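Local coordinates for insecticidal protein (Brevibacillus laterosporus, PDB 7ML9) that probably forms beta-barrel pores in membranes, as relatives in the epsilon-toxin/MTX2 family do, and acts against the western corn rootworm, at residues D34-E46 against V245-F257. Sequence-based numbering, arbitrary orientation.
Sequences DLAREDEAGTFNE and VLTKCQQKGWGDF. With EDO (1,2-ethanediol), chain E; EDO (1,2-ethanediol), chain H.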
loop_
_atom_site.group_PDB
_atom_site.type_symbol
_atom_site.label_atom_id
_atom_site.label_comp_id
_atom_site.label_asym_id
_atom_site.label_seq_id
_atom_site.Cartn_x
_atom_site.Cartn_y
_atom_site.Cartn_z
ATOM N N ASP A 34 1.012 25.209 11.561
ATOM C CA ASP A 34 2.312 25.799 11.252
ATOM C C ASP A 34 2.284 26.500 9.903
ATOM O O ASP A 34 2.940 27.534 9.728
ATOM C CB ASP A 34 3.418 24.744 11.283
ATOM C CG ASP A 34 4.795 25.339 11.000
ATOM O OD1 ASP A 34 5.428 25.883 11.933
ATOM O OD2 ASP A 34 5.239 25.281 9.835
ATOM N N LEU A 35 1.526 25.959 8.943
ATOM C CA LEU A 35 1.342 26.648 7.667
ATOM C C LEU A 35 0.809 28.070 7.876
ATOM O O LEU A 35 1.288 29.027 7.246
ATOM C CB LEU A 35 0.388 25.844 6.782
ATOM C CG LEU A 35 0.079 26.396 5.396
ATOM C CD1 LEU A 35 1.358 26.369 4.563
ATOM C CD2 LEU A 35 -1.046 25.563 4.725
ATOM N N ALA A 36 -0.208 28.223 8.739
ATOM C CA ALA A 36 -0.717 29.569 9.038
ATOM C C ALA A 36 0.361 30.437 9.683
ATOM O O ALA A 36 0.523 31.609 9.319
ATOM C CB ALA A 36 -1.963 29.497 9.937
ATOM N N ARG A 37 1.116 29.881 10.633
ATOM C CA ARG A 37 2.194 30.637 11.269
ATOM C C ARG A 37 3.277 31.037 10.264
ATOM O O ARG A 37 3.874 32.113 10.392
ATOM C CB ARG A 37 2.807 29.827 12.415
ATOM C CG ARG A 37 1.815 29.510 13.553
ATOM C CD ARG A 37 2.400 28.518 14.552
ATOM N NE ARG A 37 1.386 28.143 15.532
ATOM C CZ ARG A 37 1.044 26.892 15.830
ATOM N NH1 ARG A 37 1.656 25.864 15.236
ATOM N NH2 ARG A 37 0.095 26.672 16.741
ATOM N N GLU A 38 3.564 30.181 9.274
ATOM C CA GLU A 38 4.588 30.514 8.278
ATOM C C GLU A 38 4.168 31.712 7.445
ATOM O O GLU A 38 4.956 32.636 7.227
ATOM C CB GLU A 38 4.872 29.322 7.350
ATOM C CG GLU A 38 5.381 28.099 8.047
ATOM C CD GLU A 38 6.874 28.141 8.290
ATOM O OE1 GLU A 38 7.522 29.113 7.840
ATOM O OE2 GLU A 38 7.398 27.195 8.919
ATOM N N ASP A 39 2.926 31.702 6.957
ATOM C CA ASP A 39 2.428 32.814 6.155
ATOM C C ASP A 39 2.432 34.106 6.961
ATOM O O ASP A 39 2.843 35.160 6.462
ATOM C CB ASP A 39 1.022 32.492 5.658
ATOM C CG ASP A 39 0.461 33.554 4.714
ATOM O OD1 ASP A 39 1.228 34.300 4.067
ATOM O OD2 ASP A 39 -0.769 33.623 4.598
ATOM N N GLU A 40 1.992 34.031 8.218
ATOM C CA GLU A 40 2.011 35.190 9.110
ATOM C C GLU A 40 3.410 35.790 9.207
ATOM O O GLU A 40 3.624 36.959 8.866
ATOM C CB GLU A 40 1.502 34.769 10.489
ATOM C CG GLU A 40 1.354 35.895 11.529
ATOM C CD GLU A 40 0.706 35.363 12.799
ATOM O OE1 GLU A 40 1.432 34.801 13.663
ATOM O OE2 GLU A 40 -0.531 35.468 12.911
ATOM N N ALA A 41 4.380 34.994 9.664
ATOM C CA ALA A 41 5.731 35.506 9.859
ATOM C C ALA A 41 6.356 35.951 8.542
ATOM O O ALA A 41 6.943 37.039 8.459
ATOM C CB ALA A 41 6.601 34.450 10.538
ATOM N N GLY A 42 6.268 35.110 7.503
ATOM C CA GLY A 42 6.889 35.458 6.229
ATOM C C GLY A 42 6.371 36.763 5.646
ATOM O O GLY A 42 7.141 37.569 5.113
ATOM N N THR A 43 5.059 36.989 5.727
ATOM C CA THR A 43 4.469 38.188 5.138
ATOM C C THR A 43 4.918 39.458 5.873
ATOM O O THR A 43 5.214 40.477 5.233
ATOM C CB THR A 43 2.948 38.055 5.143
ATOM O OG1 THR A 43 2.561 36.957 4.289
ATOM C CG2 THR A 43 2.290 39.329 4.642
ATOM N N PHE A 44 4.964 39.421 7.210
ATOM C CA PHE A 44 5.502 40.561 7.957
ATOM C C PHE A 44 6.986 40.753 7.682
ATOM O O PHE A 44 7.473 41.888 7.659
ATOM C CB PHE A 44 5.276 40.374 9.456
ATOM C CG PHE A 44 3.873 40.669 9.890
ATOM C CD1 PHE A 44 3.245 41.844 9.501
ATOM C CD2 PHE A 44 3.173 39.767 10.670
ATOM C CE1 PHE A 44 1.940 42.112 9.887
ATOM C CE2 PHE A 44 1.870 40.027 11.058
ATOM C CZ PHE A 44 1.252 41.192 10.669
ATOM N N ASN A 45 7.719 39.661 7.470
ATOM C CA ASN A 45 9.137 39.791 7.167
ATOM C C ASN A 45 9.359 40.521 5.855
ATOM O O ASN A 45 10.323 41.281 5.728
ATOM C CB ASN A 45 9.809 38.422 7.149
ATOM C CG ASN A 45 9.979 37.863 8.526
ATOM O OD1 ASN A 45 9.806 38.579 9.521
ATOM N ND2 ASN A 45 10.338 36.588 8.611
ATOM N N GLU A 46 8.488 40.299 4.862
ATOM C CA GLU A 46 8.569 41.086 3.637
ATOM C C GLU A 46 8.179 42.532 3.907
ATOM O O GLU A 46 8.824 43.460 3.401
ATOM C CB GLU A 46 7.666 40.498 2.543
ATOM C CG GLU A 46 8.118 39.083 2.053
ATOM C CD GLU A 46 7.310 38.542 0.877
ATOM O OE1 GLU A 46 6.257 39.116 0.510
ATOM O OE2 GLU A 46 7.733 37.501 0.313
ATOM N N VAL A 245 -2.993 29.321 0.845
ATOM C CA VAL A 245 -1.886 29.587 1.751
ATOM C C VAL A 245 -0.741 28.617 1.487
ATOM O O VAL A 245 0.428 29.011 1.481
ATOM C CB VAL A 245 -2.361 29.542 3.215
ATOM C CG1 VAL A 245 -1.172 29.702 4.184
ATOM C CG2 VAL A 245 -3.434 30.626 3.457
ATOM N N LEU A 246 -1.052 27.336 1.234
ATOM C CA LEU A 246 0.025 26.397 0.920
ATOM C C LEU A 246 0.719 26.770 -0.385
ATOM O O LEU A 246 1.943 26.698 -0.482
ATOM C CB LEU A 246 -0.515 24.962 0.839
ATOM C CG LEU A 246 0.521 23.908 0.417
ATOM C CD1 LEU A 246 1.572 23.690 1.506
ATOM C CD2 LEU A 246 -0.159 22.580 0.038
ATOM N N THR A 247 -0.049 27.159 -1.400
ATOM C CA THR A 247 0.556 27.533 -2.669
ATOM C C THR A 247 1.565 28.656 -2.474
ATOM O O THR A 247 2.680 28.601 -3.005
ATOM C CB THR A 247 -0.531 27.936 -3.664
ATOM O OG1 THR A 247 -1.445 26.845 -3.833
ATOM C CG2 THR A 247 0.062 28.321 -5.034
ATOM N N LYS A 248 1.212 29.648 -1.652
ATOM C CA LYS A 248 2.108 30.772 -1.409
ATOM C C LYS A 248 3.354 30.323 -0.667
ATOM O O LYS A 248 4.482 30.668 -1.051
ATOM C CB LYS A 248 1.362 31.857 -0.613
ATOM C CG LYS A 248 2.234 33.044 -0.225
ATOM C CD LYS A 248 1.402 34.107 0.493
ATOM C CE LYS A 248 2.271 35.329 0.813
ATOM N NZ LYS A 248 1.575 36.189 1.808
ATOM N N CYS A 249 3.166 29.537 0.399
ATOM C CA CYS A 249 4.272 29.136 1.253
ATOM C C CYS A 249 5.273 28.267 0.495
ATOM O O CYS A 249 6.491 28.404 0.690
ATOM C CB CYS A 249 3.711 28.403 2.471
ATOM S SG CYS A 249 3.127 29.601 3.743
ATOM N N GLN A 250 4.778 27.396 -0.390
ATOM C CA GLN A 250 5.677 26.573 -1.200
ATOM C C GLN A 250 6.418 27.408 -2.238
ATOM O O GLN A 250 7.617 27.199 -2.459
ATOM C CB GLN A 250 4.885 25.446 -1.857
ATOM C CG GLN A 250 4.464 24.402 -0.813
ATOM C CD GLN A 250 3.797 23.166 -1.416
ATOM O OE1 GLN A 250 3.052 23.252 -2.390
ATOM N NE2 GLN A 250 4.051 22.014 -0.810
ATOM N N GLN A 251 5.735 28.380 -2.858
ATOM C CA GLN A 251 6.409 29.301 -3.773
ATOM C C GLN A 251 7.505 30.099 -3.063
ATOM O O GLN A 251 8.601 30.291 -3.610
ATOM C CB GLN A 251 5.369 30.225 -4.410
ATOM C CG GLN A 251 5.910 31.153 -5.485
ATOM C CD GLN A 251 4.818 32.012 -6.079
ATOM O OE1 GLN A 251 4.316 32.936 -5.439
ATOM N NE2 GLN A 251 4.439 31.712 -7.296
ATOM N N LYS A 252 7.246 30.538 -1.824
ATOM C CA LYS A 252 8.194 31.356 -1.070
ATOM C C LYS A 252 9.294 30.566 -0.395
ATOM O O LYS A 252 10.282 31.162 0.039
ATOM C CB LYS A 252 7.476 32.141 0.042
ATOM C CG LYS A 252 6.361 33.047 -0.417
ATOM C CD LYS A 252 6.881 34.397 -0.829
ATOM C CE LYS A 252 5.763 35.282 -1.339
ATOM N NZ LYS A 252 6.400 36.501 -1.945
ATOM N N GLY A 253 9.141 29.260 -0.226
ATOM C CA GLY A 253 10.092 28.572 0.604
ATOM C C GLY A 253 9.878 28.752 2.087
ATOM O O GLY A 253 10.826 28.609 2.857
ATOM N N TRP A 254 8.660 29.068 2.520
ATOM C CA TRP A 254 8.374 29.232 3.945
ATOM C C TRP A 254 7.912 27.903 4.537
ATOM O O TRP A 254 6.752 27.521 4.379
ATOM C CB TRP A 254 7.304 30.294 4.159
ATOM C CG TRP A 254 7.671 31.684 3.679
ATOM C CD1 TRP A 254 8.916 32.157 3.358
ATOM C CD2 TRP A 254 6.758 32.769 3.471
ATOM N NE1 TRP A 254 8.825 33.482 2.964
ATOM C CE2 TRP A 254 7.514 33.878 3.029
ATOM C CE3 TRP A 254 5.372 32.911 3.625
ATOM C CZ2 TRP A 254 6.927 35.112 2.734
ATOM C CZ3 TRP A 254 4.787 34.136 3.330
ATOM C CH2 TRP A 254 5.567 35.223 2.886
ATOM N N GLY A 255 8.794 27.240 5.277
ATOM C CA GLY A 255 8.467 25.989 5.931
ATOM C C GLY A 255 8.620 24.784 5.013
ATOM O O GLY A 255 8.716 24.893 3.788
ATOM N N ASP A 256 8.636 23.600 5.639
ATOM C CA ASP A 256 8.810 22.321 4.946
ATOM C C ASP A 256 7.445 21.651 4.828
ATOM O O ASP A 256 6.921 21.115 5.807
ATOM C CB ASP A 256 9.792 21.436 5.706
ATOM C CG ASP A 256 10.071 20.107 4.997
ATOM O OD1 ASP A 256 9.580 19.897 3.869
ATOM O OD2 ASP A 256 10.778 19.260 5.582
ATOM N N PHE A 257 6.864 21.688 3.633
ATOM C CA PHE A 257 5.596 21.007 3.398
ATOM C C PHE A 257 5.729 20.049 2.225
ATOM O O PHE A 257 4.875 20.028 1.334
ATOM C CB PHE A 257 4.478 22.032 3.180
ATOM C CG PHE A 257 4.289 22.930 4.368
ATOM C CD1 PHE A 257 3.597 22.472 5.473
ATOM C CD2 PHE A 257 4.880 24.191 4.413
ATOM C CE1 PHE A 257 3.450 23.268 6.605
ATOM C CE2 PHE A 257 4.746 24.991 5.540
ATOM C CZ PHE A 257 4.031 24.523 6.638
HETATM C C1 EDO E . 11.555 34.923 0.971
HETATM O O1 EDO E . 11.047 33.624 0.668
HETATM C C2 EDO E . 10.631 35.940 0.322
HETATM O O2 EDO E . 9.651 36.314 1.292
HETATM C C1 EDO H . -2.448 35.153 1.793
HETATM O O1 EDO H . -1.242 35.167 2.570
HETATM C C2 EDO H . -2.411 34.007 0.790
HETATM O O2 EDO H . -3.287 34.335 -0.291
HETATM O O HOH W 1 3.755 38.284 0.689
#
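Gly42 sets its CA and C over one face of the Trp254 indole and shows how two helices, here 28-48 and 242-252, can be joined through a loop residue as well as along their own faces. Its CA lies 3.5 Å from the centroid of the six-membered ring of Trp254, only 10° off the ring normal, a CH-pi contact made possible by the missing side chain. Lys252 CB lies over the opposite face of the indole, offset toward the rim. A Schellman motif with Gly253 as C-prime residue ends the second helix and turns the chain, and Trp254, just beyond it, packs against helix 28-48.

A second apolar group is built round Leu35. With CG anti to the backbone N (chi1 -179°), its CD1 reaches over the face of the Phe257 ring, 4.0 Å from the centroid, and also meets Cys249 CB at 3.7 Å. Its CD2 branch packs on Leu246 CB, while Leu35 CG meets Val245 CG1.

Polar links flank the indole. Lys248, fully extended, donates from NZ to Thr43 OG1 (2.8 Å) and to the syn lone pair of Asp39 OD1 (3.0 Å), the latter a salt bridge. Thr43 OG1 in turn donates to Asp39 O, reaching the face of that carbonyl opposite to Thr43 N. Arg229 of strand 201-229 pairs with Asp39 OD2, giving this carboxylate a second cation. Nearer the surface, the bent chain of Lys252 brings NZ within 2.8 Å of Glu46 OE2 in another salt bridge.

Two cations on one buried carboxylate probably keep Asp39 ionised, tying both helices to the long sheet; the Leu35-Phe257 packing lies between these Asp39 salt bridges and Asp34, which with Glu30 belongs to a sodium site.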